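Local coordinates for bumblebee peptidoglycan recognition protein SA (Bombus, PDB 5XZ4), which probably recognises bacterial peptidoglycan in insect innate immunity, binding the Dap-type in preference to the Lys-type, at residues 59-64 with 70-75; 40-45 with 51-56. All blocks are in the same frame, centred on the assembly; numbering follows the deposited sequence.

Contact 1: residues 59-64 with 70-75; sequences SYHMDS and IGYSFL
H61, near the C-terminal end of helix 47-64, accepts a hydrogen bond from the backbone amide of G71, and this pair shows how an imidazole can serve as acceptor for a loop N-H where the chain has no regular structure. G71 N lies 2.9 Å from H61 ND1, with an N-H...acceptor angle of 158°. The amide approaches at the ring edge, close to the ring plane. Around it the packing is close: I70 CA sits 3.7 Å from ND1 of H61, also at the edge of the ring, and I70 CG1 adds a second carbon at 3.8 Å from the same ND1. Next along the ring edge, Y72 brings CE2 to within 3.9 Å of H61 CE1; the two rings are inclined at 40°, an oblique meeting of side chains that cross nearly at right angles. M62 contributes more loosely, its CG resting 4.3 Å from I70 N. The H61 torsion sets the ring up for this, with CG anti to the carbonyl carbon (chi1 -73°), which carries the ring out to meet 70-72. A leucine in place of H61 would probably leave the G71 amide without its acceptor and the turn less firmly tied to the helix. Further out, W67 meets the H61 ring, R86 binds the I70 carbonyl, and W16 and I57 touch the I70 side chain. A neutral imidazole protonated at NE2 is the likeliest form, consistent with ND1 as acceptor, and protonation of ND1 would probably cost the bond.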
loop_
_atom_site.group_PDB
_atom_site.type_symbol
_atom_site.label_atom_id
_atom_site.label_comp_id
_atom_site.label_asym_id
_atom_site.label_seq_id
_atom_site.Cartn_x
_atom_site.Cartn_y
_atom_site.Cartn_z
ATOM N N SER A 59 11.558 -10.114 0.563
ATOM C CA SER A 59 12.312 -11.324 0.905
ATOM C C SER A 59 11.536 -12.138 1.971
ATOM O O SER A 59 11.397 -13.365 1.836
ATOM C CB SER A 59 13.670 -10.893 1.430
ATOM O OG SER A 59 14.453 -12.030 1.798
ATOM N N TYR A 60 11.047 -11.462 3.010
ATOM C CA TYR A 60 10.312 -12.148 4.076
ATOM C C TYR A 60 8.990 -12.767 3.558
ATOM O O TYR A 60 8.673 -13.930 3.812
ATOM C CB TYR A 60 10.120 -11.189 5.253
ATOM C CG TYR A 60 9.456 -11.852 6.446
ATOM C CD1 TYR A 60 10.147 -12.783 7.257
ATOM C CD2 TYR A 60 8.118 -11.553 6.757
ATOM C CE1 TYR A 60 9.499 -13.403 8.320
ATOM C CE2 TYR A 60 7.494 -12.162 7.841
ATOM C CZ TYR A 60 8.181 -13.078 8.620
ATOM O OH TYR A 60 7.556 -13.696 9.684
ATOM N N HIS A 61 8.272 -11.984 2.768
ATOM C CA HIS A 61 7.005 -12.479 2.222
ATOM C C HIS A 61 7.180 -13.684 1.305
ATOM O O HIS A 61 6.412 -14.654 1.383
ATOM C CB HIS A 61 6.254 -11.344 1.495
ATOM C CG HIS A 61 5.656 -10.324 2.415
ATOM N ND1 HIS A 61 4.851 -9.285 1.974
ATOM C CD2 HIS A 61 5.692 -10.223 3.771
ATOM C CE1 HIS A 61 4.472 -8.565 3.012
ATOM N NE2 HIS A 61 4.959 -9.113 4.119
ATOM N N MET A 62 8.171 -13.616 0.409
ATOM C CA MET A 62 8.389 -14.708 -0.539
ATOM C C MET A 62 9.059 -15.932 0.104
ATOM O O MET A 62 8.615 -17.059 -0.105
ATOM C CB MET A 62 9.168 -14.217 -1.758
ATOM C CG MET A 62 8.323 -13.233 -2.584
ATOM S SD MET A 62 9.122 -12.602 -4.085
ATOM C CE MET A 62 9.133 -14.079 -5.077
ATOM N N ASP A 63 10.100 -15.716 0.903
ATOM C CA ASP A 63 10.868 -16.857 1.457
ATOM C C ASP A 63 10.246 -17.441 2.716
ATOM O O ASP A 63 10.268 -18.656 2.896
ATOM C CB ASP A 63 12.297 -16.441 1.737
ATOM C CG ASP A 63 13.086 -16.149 0.491
ATOM O OD1 ASP A 63 12.547 -16.293 -0.636
ATOM O OD2 ASP A 63 14.242 -15.761 0.692
ATOM N N SER A 64 9.771 -16.576 3.608
ATOM C CA SER A 64 9.216 -17.064 4.896
ATOM C C SER A 64 7.733 -17.328 4.808
ATOM O O SER A 64 7.285 -18.392 5.246
ATOM C CB SER A 64 9.552 -16.119 6.053
ATOM O OG SER A 64 10.919 -16.249 6.433
ATOM N N ILE A 70 5.889 -9.715 -2.731
ATOM C CA ILE A 70 5.516 -8.829 -1.632
ATOM C C ILE A 70 3.985 -8.705 -1.615
ATOM O O ILE A 70 3.357 -8.614 -2.689
ATOM C CB ILE A 70 6.228 -7.452 -1.785
ATOM C CG1 ILE A 70 6.169 -6.640 -0.493
ATOM C CG2 ILE A 70 5.738 -6.661 -3.008
ATOM C CD1 ILE A 70 7.042 -5.385 -0.439
ATOM N N GLY A 71 3.385 -8.720 -0.432
ATOM C CA GLY A 71 1.914 -8.818 -0.356
ATOM C C GLY A 71 1.211 -7.530 -0.768
ATOM O O GLY A 71 0.050 -7.582 -1.215
ATOM N N TYR A 72 1.888 -6.393 -0.591
ATOM C CA TYR A 72 1.272 -5.058 -0.836
ATOM C C TYR A 72 1.249 -4.707 -2.329
ATOM O O TYR A 72 2.128 -5.112 -3.086
ATOM C CB TYR A 72 2.027 -3.947 -0.085
ATOM C CG TYR A 72 2.067 -4.184 1.419
ATOM C CD1 TYR A 72 0.925 -3.981 2.199
ATOM C CD2 TYR A 72 3.238 -4.667 2.080
ATOM C CE1 TYR A 72 0.926 -4.238 3.566
ATOM C CE2 TYR A 72 3.234 -4.930 3.467
ATOM C CZ TYR A 72 2.090 -4.687 4.203
ATOM O OH TYR A 72 2.011 -4.928 5.558
ATOM N N SER A 73 0.221 -3.937 -2.749
ATOM C CA SER A 73 0.169 -3.356 -4.108
ATOM C C SER A 73 1.241 -2.280 -4.307
ATOM O O SER A 73 1.913 -2.242 -5.347
ATOM C CB SER A 73 -1.227 -2.758 -4.338
ATOM O OG SER A 73 -2.238 -3.707 -4.049
ATOM N N PHE A 74 1.339 -1.387 -3.318
ATOM C CA PHE A 74 2.328 -0.307 -3.296
ATOM C C PHE A 74 2.791 -0.075 -1.863
ATOM O O PHE A 74 2.048 -0.364 -0.912
ATOM C CB PHE A 74 1.687 1.026 -3.792
ATOM C CG PHE A 74 1.206 0.988 -5.222
ATOM C CD1 PHE A 74 2.064 1.284 -6.270
ATOM C CD2 PHE A 74 -0.117 0.667 -5.529
ATOM C CE1 PHE A 74 1.624 1.230 -7.589
ATOM C CE2 PHE A 74 -0.558 0.634 -6.859
ATOM C CZ PHE A 74 0.309 0.909 -7.882
ATOM N N LEU A 75 4.005 0.476 -1.744
ATOM C CA LEU A 75 4.513 0.984 -0.446
ATOM C C LEU A 75 4.702 2.474 -0.526
ATOM O O LEU A 75 4.993 3.021 -1.634
ATOM C CB LEU A 75 5.847 0.339 -0.026
ATOM C CG LEU A 75 5.909 -1.187 0.029
ATOM C CD1 LEU A 75 7.361 -1.616 0.289
ATOM C CD2 LEU A 75 5.008 -1.735 1.095
#

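Contact 2: residues 40-45 with 51-56; sequences VTAECN and IAQAEN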
loop_
_atom_site.group_PDB
_atom_site.type_symbol
_atom_site.label_atom_id
_atom_site.label_comp_id
_atom_site.label_asym_id
_atom_site.label_seq_id
_atom_site.Cartn_x
_atom_site.Cartn_y
_atom_site.Cartn_z
ATOM N N VAL A 40 4.687 -2.095 9.895
ATOM C CA VAL A 40 5.244 -2.389 11.244
ATOM C C VAL A 40 6.777 -2.431 11.226
ATOM O O VAL A 40 7.407 -2.681 12.260
ATOM C CB VAL A 40 4.647 -3.675 11.904
ATOM C CG1 VAL A 40 4.992 -3.812 13.386
ATOM C CG2 VAL A 40 3.142 -3.668 11.797
ATOM N N THR A 41 7.400 -2.162 10.092
ATOM C CA THR A 41 8.857 -2.049 10.027
ATOM C C THR A 41 9.295 -0.696 10.586
ATOM O O THR A 41 8.483 0.177 10.904
ATOM C CB THR A 41 9.388 -2.210 8.589
ATOM O OG1 THR A 41 8.923 -1.123 7.763
ATOM C CG2 THR A 41 8.948 -3.514 7.976
ATOM N N ALA A 42 10.603 -0.528 10.756
ATOM C CA ALA A 42 11.165 0.802 10.949
ATOM C C ALA A 42 10.806 1.723 9.771
ATOM O O ALA A 42 10.565 1.262 8.649
ATOM C CB ALA A 42 12.675 0.700 11.090
ATOM N N GLU A 43 10.762 3.024 10.052
ATOM C CA GLU A 43 10.641 4.037 8.987
ATOM C C GLU A 43 11.920 4.154 8.135
ATOM O O GLU A 43 13.007 3.693 8.528
ATOM C CB GLU A 43 10.277 5.393 9.600
ATOM C CG GLU A 43 8.905 5.370 10.270
ATOM C CD GLU A 43 8.510 6.695 10.875
ATOM O OE1 GLU A 43 8.140 6.718 12.061
ATOM O OE2 GLU A 43 8.564 7.725 10.153
ATOM N N CYS A 44 11.787 4.746 6.957
ATOM C CA CYS A 44 12.914 4.973 6.055
ATOM C C CYS A 44 12.819 6.401 5.543
ATOM O O CYS A 44 11.713 6.902 5.332
ATOM C CB CYS A 44 12.875 3.957 4.900
ATOM S SG CYS A 44 11.384 3.995 3.829
ATOM N N ASN A 45 13.957 7.066 5.338
ATOM C CA ASN A 45 13.947 8.517 5.054
ATOM C C ASN A 45 14.691 8.953 3.787
ATOM O O ASN A 45 14.748 10.144 3.478
ATOM C CB ASN A 45 14.380 9.296 6.306
ATOM C CG ASN A 45 13.317 9.248 7.401
ATOM O OD1 ASN A 45 12.305 9.944 7.326
ATOM N ND2 ASN A 45 13.531 8.404 8.408
ATOM N N ILE A 51 14.363 1.611 -0.510
ATOM C CA ILE A 51 14.622 0.463 -1.373
ATOM C C ILE A 51 14.970 -0.763 -0.515
ATOM O O ILE A 51 14.466 -1.857 -0.763
ATOM C CB ILE A 51 15.758 0.765 -2.415
ATOM C CG1 ILE A 51 15.211 1.724 -3.499
ATOM C CG2 ILE A 51 16.363 -0.527 -3.004
ATOM C CD1 ILE A 51 16.280 2.298 -4.419
ATOM N N ALA A 52 15.855 -0.563 0.470
ATOM C CA ALA A 52 16.251 -1.676 1.344
ATOM C C ALA A 52 15.068 -2.242 2.117
ATOM O O ALA A 52 14.935 -3.468 2.272
ATOM C CB ALA A 52 17.354 -1.247 2.302
ATOM N N GLN A 53 14.198 -1.358 2.620
ATOM C CA GLN A 53 13.028 -1.858 3.332
ATOM C C GLN A 53 12.122 -2.666 2.430
ATOM O O GLN A 53 11.637 -3.729 2.821
ATOM C CB GLN A 53 12.229 -0.739 4.004
ATOM C CG GLN A 53 12.728 -0.299 5.357
ATOM C CD GLN A 53 12.473 -1.341 6.445
ATOM O OE1 GLN A 53 11.900 -2.408 6.209
ATOM N NE2 GLN A 53 12.859 -1.011 7.626
ATOM N N ALA A 54 11.837 -2.134 1.230
ATOM C CA ALA A 54 10.992 -2.851 0.271
ATOM C C ALA A 54 11.540 -4.245 -0.056
ATOM O O ALA A 54 10.833 -5.240 0.002
ATOM C CB ALA A 54 10.823 -2.001 -0.988
ATOM N N GLU A 55 12.844 -4.289 -0.340
ATOM C CA GLU A 55 13.506 -5.558 -0.659
ATOM C C GLU A 55 13.416 -6.571 0.513
ATOM O O GLU A 55 13.170 -7.754 0.275
ATOM C CB GLU A 55 14.973 -5.286 -1.072
ATOM C CG GLU A 55 15.934 -6.490 -1.037
ATOM C CD GLU A 55 15.527 -7.688 -1.887
ATOM O OE1 GLU A 55 14.742 -7.522 -2.865
ATOM O OE2 GLU A 55 15.996 -8.826 -1.546
ATOM N N ASN A 56 13.619 -6.099 1.741
ATOM C CA ASN A 56 13.516 -6.998 2.894
ATOM C C ASN A 56 12.108 -7.460 3.276
ATOM O O ASN A 56 11.941 -8.609 3.698
ATOM C CB ASN A 56 14.316 -6.425 4.026
ATOM C CG ASN A 56 15.805 -6.679 3.803
ATOM O OD1 ASN A 56 16.303 -7.766 4.119
ATOM N ND2 ASN A 56 16.466 -5.759 3.105
HETATM O O HOH W 1 14.663 1.582 7.638
#
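Between T41 and C44 an irregular loop runs past one side of helix 47-64, its nearest CA pair, C44 and Q53, being 7.4 Å apart, so that side chains must span the gap. Q53 does most of this. Its CG stands anti to the carbonyl carbon and the chain then bends at chi2 (-71°), which turns the carboxamide along the loop. OE1 of Q53 comes to rest 3.5 Å from T41 CB, and the two side chains run antiparallel, alongside each other. The amide end lies beside A42: Q53 NE2 is 3.4 Å from A42 O, but the angle is too poor for a hydrogen bond, and A42 CB packs 3.9 Å from the same nitrogen. A water supplies the polar link instead, accepting from Q53 NE2 at 3.2 Å and donating to E43 O at 2.8 Å. The hydroxyl of T41 is engaged by T39 rather than by Q53. Farther along, C44 CB touches Q53 CG at 4.3 Å, while its sulfur is tied to C50 by a disulfide that joins the loop to the helix covalently. T41 also packs against I57 and I108. Q53 thus packs the loop that follows strand 31-38 against the helix it leads into, a disulfide-closed strand-to-helix connection of the amidase-like PGRP fold.

Both contacts draw on helix 47-64, contact 2 on its middle and contact 1 on its C-terminal end, with centres about 12 Å apart. They are in series along the chain and meet directly, L75 CD1 lying 3.7 Å from A54 CB. Their chemistry follows their setting. Contact 1 is buried, and a direct bond to a backbone amide holds the chain that enters strand 74-76. Contact 2, only partly buried, relies on van der Waals packing and a bridging water, beside a disulfide that links loop and helix covalently. Together they fasten to one helix the loop leaving strand 31-38 and the turn leading to strand 74-76, two strands separated in the sheet by strand 102-107.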